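N-acetylgalactosaminyltransferase 7 (Homo sapiens, PDB 6IWR) is a glycosyltransferase whose chain combines a GT-A type domain with a ricin-type beta-trefoil lectin domain and holds a bound manganese ion. Local coordinates at residues Ala242-Ala247 with Ser376-Ile381; Ile270-Gly275 with His380-Glu385; Glu410-Glu415 with Lys440-His445. All coordinates share one frame; numbering follows the deposited sequence.

Contact 1. Residues Ala242-Ala247 with Ser376-Ile381; sequences AHCEVA and SRVGHI
Cys244, Glu245 and Val246 run antiparallel to Val378, Gly379 and His380, a buried pairing of the short strand 244-246 with strand 376-382 inside the large mixed sheet. Backbone bonds carry the pairing: Gly379 N donates to Glu245 O at 2.9 Å, and Ala247 N to Arg377 O. At the other end Ile381 N reaches His243 O at 3.0 Å in a nearly straight bond, 168° at the hydrogen. Glu245 N also bonds back to Gly379 O, although the position of that oxygen is less certain.

Cys244, Val246, Val378 and His380 share one face of the sheet. There Val246 CG2 meets Val378 CG2 at 3.7 Å, while the other methyl of Val378, CG1, turns to Cys244 CB at 3.8 Å. The sulfur of Cys244 sits at the edge of the His380 ring. With CG anti to the backbone N (chi1 176°), His380 sends its imidazole out beside that of His243; the two rings point the same way, their planes 67° apart and their NE2 atoms 3.1 Å from each other. Asp241 OD2 accepts a hydrogen bond from His380 NE2 and a weak one from His243 NE2, so one carboxylate oxygen joins both histidines. His243 CB also rests on Ile381 CD1 at 3.6 Å. Glu245 leaves by the other face and forms a salt bridge with Arg127.

Asp241, Ala242 and His243 match the D-x-H form that the DxD motif of GT-A enzymes takes in polypeptide GalNAc-transferases, which in this fold lies at the metal site. The pairing brings His380, whose side chain is about 3 Å from the manganese ion, to that motif from a distant part of the chain.

Contact 2. Residues Ile270-Gly275 with His380-Glu385; sequences IDVING and HIYRLE
Tyr382, Ile273 and His380 bury the greatest areas where strand 264-274 runs parallel to the end of strand 376-382. Ile273 is held through both of its backbone groups: its N donates to His380 O at 2.9 Å, and its O receives Tyr382 N in a longer bond of 3.2 Å. One step back, His380 N gives to Asp271 O at 2.8 Å. Acceptors thus come from both strands, and Ile273 stands level with Ile381.

The Ile273 side chain leans across its neighbour. CG2, anti to the backbone N, packs on Ile381 CG1 at 3.8 Å, whereas CG1 bends back over the His380 backbone nitrogen. Tyr382 lies on the opposite face, together with Val272 and His380. Its CG is anti to its own carbonyl carbon (chi1 -81°), which swings the ring back along the strand instead of out beyond its end. Val272 meets the edge of that ring, crossing it at about a right angle, with CG1 3.3 Å from Tyr382 CD2 and CG2 near CE2. One face of the phenol ring receives His380 ND1 towards its rim, in an edge-to-face arrangement of the two rings. His380 CB is in turn touched by Ile270 CG2 at 3.8 Å, so the CB of His380 and the ring of Tyr382 are both packed by strand 264-274.

Past the paired residues the contact continues through Gly275, whose CA lies 3.4 Å from Ile381 CG2 and whose O is next to Leu384 CD1.

Around this pairing, strand 280-281 lies on the other flank of strand 264-274, with Ile280 against Ile273 and Asp271. Asp271 also forms a salt bridge with Arg377, and strand 244-246 adds Glu245 to the Ile273 face and Cys244 to the His380 face.

Contact 3. Residues Glu410-Glu415 with Lys440-His445; sequences EVWWDE and KFREDH
Arg442 reaches across from helix 436-444, its chain extended from CG to NE, and meets Asp414 end-on. NH2 donates to Asp414 OD2 at 2.9 Å, at 162° and on the oxygen's syn lone pair, almost in the guanidinium plane. NH1 donates to Asp414 OD1 at 2.8 Å, on the syn side but tilted out of both planes, consistent with carboxylate and guanidinium being turned 30° apart. NH1 also donates to Val411 O at 2.6 Å, this time squarely within the guanidinium plane. The carboxylate and the Val411 carbonyl together fix the rotation of the guanidinium.

Trp412 slides past Arg442 in the opposite direction, its ring only 12° from the guanidinium plane. Its six-membered ring lies along the aliphatic part of the arginine, CZ3 coming nearest at 3.5 Å from Arg442 CD. Phe441 meets the indole loosely, with CE2 4.4 Å from Trp412 CH2 and each atom at the edge of the other's ring.

Helix 355-365 flanks the pair: Gln365 touches both Trp412 and Arg442, and Tyr361 and Lys362 also lie against Trp412. Asp414 OD2 accepts a further bond from Phe450 N, so Asp414 links Arg442 of helix 436-444 to the start of helix 450-457.

Overall arrangement
Contacts 1 and 2 are one continuous piece of the central mixed sheet. Strand 376-382 runs between strands 244-246 and 264-274, antiparallel to the first and parallel to the second; the two contacts share His380 and Ile381, and their centres are 9 Å apart. Both close on the same late strand, so residues far apart in sequence come together beside the manganese ion. Contact 3 follows in the chain, after strand 376-382 has led on to helix 400-412. Its centre is 34 Å from contact 1 and 35 Å from contact 2, without touching either; it joins helices 400-412 and 436-444 and lies on the opposite side of the chain's centre from contact 2, well away from the metal.

Contact 1. Residues Ala242-Ala247 with Ser376-Ile381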
loop_
_atom_site.group_PDB
_atom_site.type_symbol
_atom_site.label_atom_id
_atom_site.label_comp_id
_atom_site.label_asym_id
_atom_site.label_seq_id
_atom_site.Cartn_x
_atom_site.Cartn_y
_atom_site.Cartn_z
ATOM N N ALA A 242 7.829 -22.633 9.941
ATOM C CA ALA A 242 8.004 -22.506 11.385
ATOM C C ALA A 242 6.812 -21.835 12.077
ATOM O O ALA A 242 6.889 -21.526 13.270
ATOM C CB ALA A 242 9.297 -21.758 11.700
ATOM N N HIS A 243 5.704 -21.623 11.372
ATOM C CA HIS A 243 4.506 -21.010 11.930
ATOM C C HIS A 243 3.284 -21.806 11.453
ATOM O O HIS A 243 2.412 -21.309 10.740
ATOM C CB HIS A 243 4.424 -19.525 11.545
ATOM C CG HIS A 243 5.039 -19.212 10.210
ATOM N ND1 HIS A 243 6.267 -18.604 10.080
ATOM C CD2 HIS A 243 4.609 -19.467 8.947
ATOM C CE1 HIS A 243 6.560 -18.485 8.795
ATOM N NE2 HIS A 243 5.569 -19.000 8.084
ATOM N N CYS A 244 3.223 -23.076 11.867
ATOM C CA CYS A 244 2.161 -23.992 11.468
ATOM C C CYS A 244 1.523 -24.658 12.685
ATOM O O CYS A 244 2.144 -24.801 13.746
ATOM C CB CYS A 244 2.697 -25.077 10.522
ATOM S SG CYS A 244 3.312 -24.393 9.004
ATOM N N GLU A 245 0.267 -25.083 12.503
ATOM C CA GLU A 245 -0.453 -25.895 13.488
ATOM C C GLU A 245 -1.144 -27.028 12.741
ATOM O O GLU A 245 -2.091 -26.813 11.974
ATOM C CB GLU A 245 -1.460 -25.075 14.299
ATOM C CG GLU A 245 -0.807 -24.154 15.301
ATOM C CD GLU A 245 -1.814 -23.307 16.076
ATOM O OE1 GLU A 245 -2.620 -23.879 16.839
ATOM O OE2 GLU A 245 -1.810 -22.065 15.914
ATOM N N VAL A 246 -0.672 -28.211 12.960
ATOM C CA VAL A 246 -1.133 -29.385 12.235
ATOM C C VAL A 246 -2.494 -29.829 12.771
ATOM O O VAL A 246 -2.726 -29.833 13.990
ATOM C CB VAL A 246 -0.056 -30.466 12.405
ATOM C CG1 VAL A 246 -0.442 -31.422 13.514
ATOM C CG2 VAL A 246 0.248 -31.144 11.094
ATOM N N ALA A 247 -3.417 -30.200 11.873
ATOM C CA ALA A 247 -4.760 -30.656 12.251
ATOM C C ALA A 247 -4.732 -32.060 12.875
ATOM O O ALA A 247 -3.695 -32.727 12.907
ATOM C CB ALA A 247 -5.669 -30.668 11.038
ATOM N N SER A 376 -5.573 -34.438 5.181
ATOM C CA SER A 376 -4.423 -33.931 5.916
ATOM C C SER A 376 -4.437 -32.412 5.793
ATOM O O SER A 376 -4.365 -31.873 4.688
ATOM C CB SER A 376 -3.129 -34.546 5.381
ATOM O OG SER A 376 -1.995 -34.214 6.186
ATOM N N ARG A 377 -4.550 -31.724 6.925
ATOM C CA ARG A 377 -4.711 -30.278 6.949
ATOM C C ARG A 377 -3.680 -29.681 7.886
ATOM O O ARG A 377 -3.369 -30.262 8.930
ATOM C CB ARG A 377 -6.108 -29.864 7.384
ATOM C CG ARG A 377 -7.179 -30.434 6.498
ATOM C CD ARG A 377 -8.520 -29.785 6.777
ATOM N NE ARG A 377 -8.729 -28.533 6.052
ATOM C CZ ARG A 377 -9.611 -28.381 5.064
ATOM N NH1 ARG A 377 -10.360 -29.404 4.671
ATOM N NH2 ARG A 377 -9.752 -27.197 4.488
ATOM N N VAL A 378 -3.129 -28.540 7.489
ATOM C CA VAL A 378 -2.153 -27.837 8.296
ATOM C C VAL A 378 -2.449 -26.357 8.203
ATOM O O VAL A 378 -2.722 -25.840 7.113
ATOM C CB VAL A 378 -0.714 -28.118 7.852
ATOM C CG1 VAL A 378 0.247 -27.416 8.807
ATOM C CG2 VAL A 378 -0.470 -29.622 7.796
ATOM N N GLY A 379 -2.424 -25.688 9.354
ATOM C CA GLY A 379 -2.606 -24.260 9.396
ATOM C C GLY A 379 -1.264 -23.550 9.319
ATOM O O GLY A 379 -0.274 -23.970 9.924
ATOM N N HIS A 380 -1.248 -22.460 8.550
ATOM C CA HIS A 380 -0.064 -21.654 8.294
ATOM C C HIS A 380 -0.443 -20.225 8.648
ATOM O O HIS A 380 -1.463 -19.725 8.168
ATOM C CB HIS A 380 0.375 -21.792 6.814
ATOM C CG HIS A 380 1.535 -20.924 6.424
ATOM N ND1 HIS A 380 1.373 -19.703 5.811
ATOM C CD2 HIS A 380 2.872 -21.097 6.561
ATOM C CE1 HIS A 380 2.557 -19.149 5.603
ATOM N NE2 HIS A 380 3.488 -19.975 6.046
ATOM N N ILE A 381 0.335 -19.583 9.520
ATOM C CA ILE A 381 0.036 -18.197 9.866
ATOM C C ILE A 381 0.440 -17.290 8.719
ATOM O O ILE A 381 1.550 -17.394 8.182
ATOM C CB ILE A 381 0.759 -17.758 11.141
ATOM C CG1 ILE A 381 0.703 -18.844 12.208
ATOM C CG2 ILE A 381 0.148 -16.453 11.623
ATOM C CD1 ILE A 381 1.550 -18.543 13.406
#

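Contact 2. Residues Ile270-Gly275 with His380-Glu385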
loop_
_atom_site.group_PDB
_atom_site.type_symbol
_atom_site.label_atom_id
_atom_site.label_comp_id
_atom_site.label_asym_id
_atom_site.label_seq_id
_atom_site.Cartn_x
_atom_site.Cartn_y
_atom_site.Cartn_z
ATOM N N ILE A 270 -3.490 -26.602 2.957
ATOM C CA ILE A 270 -2.889 -25.580 3.797
ATOM C C ILE A 270 -3.972 -24.574 4.159
ATOM O O ILE A 270 -4.455 -23.851 3.287
ATOM C CB ILE A 270 -1.721 -24.892 3.089
ATOM C CG1 ILE A 270 -0.678 -25.926 2.655
ATOM C CG2 ILE A 270 -1.086 -23.861 4.015
ATOM C CD1 ILE A 270 0.588 -25.286 2.095
ATOM N N ASP A 271 -4.327 -24.511 5.446
ATOM C CA ASP A 271 -5.354 -23.631 5.996
ATOM C C ASP A 271 -4.718 -22.361 6.558
ATOM O O ASP A 271 -3.534 -22.345 6.894
ATOM C CB ASP A 271 -6.152 -24.332 7.112
ATOM C CG ASP A 271 -7.064 -25.447 6.595
ATOM O OD1 ASP A 271 -7.535 -25.351 5.435
ATOM O OD2 ASP A 271 -7.302 -26.423 7.352
ATOM N N VAL A 272 -5.536 -21.312 6.714
ATOM C CA VAL A 272 -5.058 -19.982 7.099
ATOM C C VAL A 272 -5.246 -19.767 8.596
ATOM O O VAL A 272 -6.381 -19.729 9.099
ATOM C CB VAL A 272 -5.785 -18.869 6.329
ATOM C CG1 VAL A 272 -5.296 -17.513 6.819
ATOM C CG2 VAL A 272 -5.617 -19.024 4.844
ATOM N N ILE A 273 -4.136 -19.554 9.289
ATOM C CA ILE A 273 -4.142 -19.122 10.681
ATOM C C ILE A 273 -4.032 -17.606 10.671
ATOM O O ILE A 273 -3.064 -17.047 10.145
ATOM C CB ILE A 273 -2.974 -19.736 11.476
ATOM C CG1 ILE A 273 -2.933 -21.254 11.389
ATOM C CG2 ILE A 273 -3.044 -19.317 12.920
ATOM C CD1 ILE A 273 -1.808 -21.822 12.250
ATOM N N ASN A 274 -4.993 -16.937 11.286
ATOM C CA ASN A 274 -4.995 -15.483 11.268
ATOM C C ASN A 274 -3.882 -14.925 12.143
ATOM O O ASN A 274 -3.871 -15.144 13.360
ATOM C CB ASN A 274 -6.343 -14.970 11.735
ATOM C CG ASN A 274 -6.467 -13.506 11.554
ATOM O OD1 ASN A 274 -5.673 -12.739 12.087
ATOM N ND2 ASN A 274 -7.449 -13.093 10.783
ATOM N N GLY A 275 -2.955 -14.180 11.531
ATOM C CA GLY A 275 -1.778 -13.674 12.234
ATOM C C GLY A 275 -2.079 -12.672 13.335
ATOM O O GLY A 275 -1.190 -12.314 14.121
ATOM N N HIS A 380 -1.248 -22.460 8.550
ATOM C CA HIS A 380 -0.064 -21.654 8.294
ATOM C C HIS A 380 -0.443 -20.225 8.648
ATOM O O HIS A 380 -1.463 -19.725 8.168
ATOM C CB HIS A 380 0.375 -21.792 6.814
ATOM C CG HIS A 380 1.535 -20.924 6.424
ATOM N ND1 HIS A 380 1.373 -19.703 5.811
ATOM C CD2 HIS A 380 2.872 -21.097 6.561
ATOM C CE1 HIS A 380 2.557 -19.149 5.603
ATOM N NE2 HIS A 380 3.488 -19.975 6.046
ATOM N N ILE A 381 0.335 -19.583 9.520
ATOM C CA ILE A 381 0.036 -18.197 9.866
ATOM C C ILE A 381 0.440 -17.290 8.719
ATOM O O ILE A 381 1.550 -17.394 8.182
ATOM C CB ILE A 381 0.759 -17.758 11.141
ATOM C CG1 ILE A 381 0.703 -18.844 12.208
ATOM C CG2 ILE A 381 0.148 -16.453 11.623
ATOM C CD1 ILE A 381 1.550 -18.543 13.406
ATOM N N TYR A 382 -0.429 -16.356 8.375
ATOM C CA TYR A 382 -0.166 -15.469 7.258
ATOM C C TYR A 382 0.189 -14.087 7.780
ATOM O O TYR A 382 -0.520 -13.543 8.642
ATOM C CB TYR A 382 -1.367 -15.436 6.312
ATOM C CG TYR A 382 -1.361 -16.649 5.378
ATOM C CD1 TYR A 382 -0.445 -16.735 4.332
ATOM C CD2 TYR A 382 -2.250 -17.718 5.562
ATOM C CE1 TYR A 382 -0.424 -17.834 3.472
ATOM C CE2 TYR A 382 -2.237 -18.829 4.704
ATOM C CZ TYR A 382 -1.316 -18.879 3.657
ATOM O OH TYR A 382 -1.278 -19.960 2.799
ATOM N N ARG A 383 1.287 -13.534 7.252
ATOM C CA ARG A 383 1.873 -12.289 7.731
ATOM C C ARG A 383 0.900 -11.127 7.643
ATOM O O ARG A 383 -0.020 -11.109 6.832
ATOM C CB ARG A 383 3.109 -11.921 6.925
ATOM C CG ARG A 383 4.316 -11.616 7.772
ATOM C CD ARG A 383 5.325 -12.715 7.510
ATOM N NE ARG A 383 6.159 -13.059 8.652
ATOM C CZ ARG A 383 6.965 -14.118 8.653
ATOM N NH1 ARG A 383 7.004 -14.900 7.585
ATOM N NH2 ARG A 383 7.722 -14.414 9.709
ATOM N N LEU A 384 1.152 -10.127 8.478
ATOM C CA LEU A 384 0.376 -8.902 8.530
ATOM C C LEU A 384 1.232 -7.752 8.029
ATOM O O LEU A 384 2.463 -7.801 8.098
ATOM C CB LEU A 384 -0.081 -8.608 9.958
ATOM C CG LEU A 384 -0.701 -9.779 10.705
ATOM C CD1 LEU A 384 -1.079 -9.296 12.085
ATOM C CD2 LEU A 384 -1.915 -10.293 9.977
ATOM N N GLU A 385 0.587 -6.702 7.530
ATOM C CA GLU A 385 1.413 -5.585 7.118
ATOM C C GLU A 385 2.109 -5.001 8.334
ATOM O O GLU A 385 1.746 -5.268 9.483
ATOM C CB GLU A 385 0.607 -4.510 6.408
ATOM C CG GLU A 385 -0.804 -4.911 6.084
ATOM C CD GLU A 385 -0.991 -5.273 4.626
ATOM O OE1 GLU A 385 -2.111 -5.084 4.105
ATOM O OE2 GLU A 385 -0.017 -5.745 4.001
#

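Contact 3. Residues Glu410-Glu415 with Lys440-His445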
loop_
_atom_site.group_PDB
_atom_site.type_symbol
_atom_site.label_atom_id
_atom_site.label_comp_id
_atom_site.label_asym_id
_atom_site.label_seq_id
_atom_site.Cartn_x
_atom_site.Cartn_y
_atom_site.Cartn_z
ATOM N N GLU A 410 13.993 -22.910 -18.194
ATOM C CA GLU A 410 14.923 -23.355 -19.222
ATOM C C GLU A 410 15.139 -24.869 -19.180
ATOM O O GLU A 410 15.429 -25.490 -20.219
ATOM C CB GLU A 410 16.255 -22.614 -19.071
ATOM C CG GLU A 410 16.364 -21.240 -19.787
ATOM C CD GLU A 410 15.987 -21.288 -21.259
ATOM O OE1 GLU A 410 15.457 -20.268 -21.776
ATOM O OE2 GLU A 410 16.206 -22.348 -21.890
ATOM N N VAL A 411 15.005 -25.499 -18.010
ATOM C CA VAL A 411 15.250 -26.938 -17.968
ATOM C C VAL A 411 13.959 -27.739 -18.174
ATOM O O VAL A 411 14.011 -28.853 -18.695
ATOM C CB VAL A 411 15.989 -27.343 -16.667
ATOM C CG1 VAL A 411 15.491 -26.561 -15.518
ATOM C CG2 VAL A 411 15.797 -28.832 -16.369
ATOM N N TRP A 412 12.792 -27.179 -17.843
ATOM C CA TRP A 412 11.566 -27.973 -17.772
ATOM C C TRP A 412 10.474 -27.581 -18.756
ATOM O O TRP A 412 9.702 -28.452 -19.154
ATOM C CB TRP A 412 10.978 -27.936 -16.348
ATOM C CG TRP A 412 11.845 -28.635 -15.359
ATOM C CD1 TRP A 412 12.585 -28.067 -14.346
ATOM C CD2 TRP A 412 12.131 -30.038 -15.321
ATOM N NE1 TRP A 412 13.305 -29.053 -13.673
ATOM C CE2 TRP A 412 13.038 -30.263 -14.255
ATOM C CE3 TRP A 412 11.724 -31.128 -16.098
ATOM C CZ2 TRP A 412 13.528 -31.527 -13.955
ATOM C CZ3 TRP A 412 12.217 -32.390 -15.788
ATOM C CH2 TRP A 412 13.105 -32.578 -14.731
ATOM N N TRP A 413 10.373 -26.314 -19.165
ATOM C CA TRP A 413 9.202 -25.868 -19.917
ATOM C C TRP A 413 9.302 -26.078 -21.422
ATOM O O TRP A 413 8.327 -25.795 -22.128
ATOM C CB TRP A 413 8.921 -24.384 -19.679
ATOM C CG TRP A 413 8.211 -24.055 -18.415
ATOM C CD1 TRP A 413 8.226 -24.772 -17.243
ATOM C CD2 TRP A 413 7.376 -22.909 -18.175
ATOM N NE1 TRP A 413 7.453 -24.140 -16.289
ATOM C CE2 TRP A 413 6.927 -22.992 -16.830
ATOM C CE3 TRP A 413 6.967 -21.823 -18.962
ATOM C CZ2 TRP A 413 6.082 -22.035 -16.262
ATOM C CZ3 TRP A 413 6.133 -20.873 -18.397
ATOM C CH2 TRP A 413 5.700 -20.983 -17.055
ATOM N N ASP A 414 10.438 -26.538 -21.934
ATOM C CA ASP A 414 10.596 -26.722 -23.370
ATOM C C ASP A 414 10.056 -25.545 -24.172
ATOM O O ASP A 414 10.420 -24.389 -23.925
ATOM C CB ASP A 414 9.899 -27.989 -23.848
ATOM C CG ASP A 414 10.286 -29.202 -23.043
ATOM O OD1 ASP A 414 11.403 -29.208 -22.489
ATOM O OD2 ASP A 414 9.458 -30.140 -22.947
ATOM N N GLU A 415 9.181 -25.842 -25.140
ATOM C CA GLU A 415 8.703 -24.837 -26.076
ATOM C C GLU A 415 7.927 -23.792 -25.300
ATOM O O GLU A 415 7.755 -22.656 -25.758
ATOM C CB GLU A 415 7.841 -25.454 -27.187
ATOM C CG GLU A 415 6.844 -26.530 -26.760
ATOM C CD GLU A 415 7.240 -27.916 -27.257
ATOM O OE1 GLU A 415 6.337 -28.720 -27.612
ATOM O OE2 GLU A 415 8.461 -28.184 -27.306
ATOM N N LYS A 440 21.141 -32.637 -18.021
ATOM C CA LYS A 440 21.551 -34.034 -18.134
ATOM C C LYS A 440 20.686 -34.947 -17.261
ATOM O O LYS A 440 20.368 -36.081 -17.659
ATOM C CB LYS A 440 23.023 -34.181 -17.775
ATOM C CG LYS A 440 23.538 -35.586 -17.929
ATOM C CD LYS A 440 25.059 -35.613 -17.908
ATOM C CE LYS A 440 25.602 -36.891 -17.280
ATOM N NZ LYS A 440 25.003 -38.093 -17.868
ATOM N N PHE A 441 20.304 -34.482 -16.068
ATOM C CA PHE A 441 19.402 -35.265 -15.225
ATOM C C PHE A 441 18.131 -35.638 -15.977
ATOM O O PHE A 441 17.737 -36.813 -16.026
ATOM C CB PHE A 441 19.054 -34.487 -13.958
ATOM C CG PHE A 441 17.990 -35.135 -13.134
ATOM C CD1 PHE A 441 18.323 -36.066 -12.153
ATOM C CD2 PHE A 441 16.647 -34.825 -13.342
ATOM C CE1 PHE A 441 17.337 -36.677 -11.396
ATOM C CE2 PHE A 441 15.656 -35.417 -12.577
ATOM C CZ PHE A 441 16.003 -36.352 -11.604
ATOM N N ARG A 442 17.478 -34.641 -16.577
ATOM C CA ARG A 442 16.223 -34.882 -17.275
ATOM C C ARG A 442 16.407 -35.858 -18.429
ATOM O O ARG A 442 15.567 -36.742 -18.643
ATOM C CB ARG A 442 15.659 -33.562 -17.773
ATOM C CG ARG A 442 14.327 -33.713 -18.389
ATOM C CD ARG A 442 13.817 -32.386 -18.878
ATOM N NE ARG A 442 12.753 -32.579 -19.854
ATOM C CZ ARG A 442 12.102 -31.587 -20.443
ATOM N NH1 ARG A 442 12.402 -30.329 -20.153
ATOM N NH2 ARG A 442 11.142 -31.857 -21.317
ATOM N N GLU A 443 17.500 -35.724 -19.182
ATOM C CA GLU A 443 17.748 -36.655 -20.275
ATOM C C GLU A 443 18.089 -38.051 -19.769
ATOM O O GLU A 443 17.594 -39.041 -20.305
ATOM C CB GLU A 443 18.856 -36.125 -21.177
ATOM C CG GLU A 443 18.313 -35.367 -22.380
ATOM C CD GLU A 443 19.378 -34.585 -23.132
ATOM O OE1 GLU A 443 20.392 -34.180 -22.504
ATOM O OE2 GLU A 443 19.192 -34.375 -24.357
ATOM N N ASP A 444 18.933 -38.162 -18.748
ATOM C CA ASP A 444 19.338 -39.491 -18.300
ATOM C C ASP A 444 18.147 -40.294 -17.797
ATOM O O ASP A 444 18.060 -41.500 -18.046
ATOM C CB ASP A 444 20.413 -39.387 -17.218
ATOM C CG ASP A 444 21.781 -39.018 -17.784
ATOM O OD1 ASP A 444 21.943 -39.063 -19.022
ATOM O OD2 ASP A 444 22.677 -38.651 -16.991
ATOM N N HIS A 445 17.216 -39.643 -17.096
ATOM C CA HIS A 445 16.019 -40.290 -16.565
ATOM C C HIS A 445 14.858 -40.330 -17.553
ATOM O O HIS A 445 13.760 -40.738 -17.174
ATOM C CB HIS A 445 15.570 -39.592 -15.281
ATOM C CG HIS A 445 16.493 -39.817 -14.126
ATOM N ND1 HIS A 445 16.246 -40.749 -13.143
ATOM C CD2 HIS A 445 17.666 -39.225 -13.794
ATOM C CE1 HIS A 445 17.222 -40.721 -12.253
ATOM N NE2 HIS A 445 18.101 -39.809 -12.628
#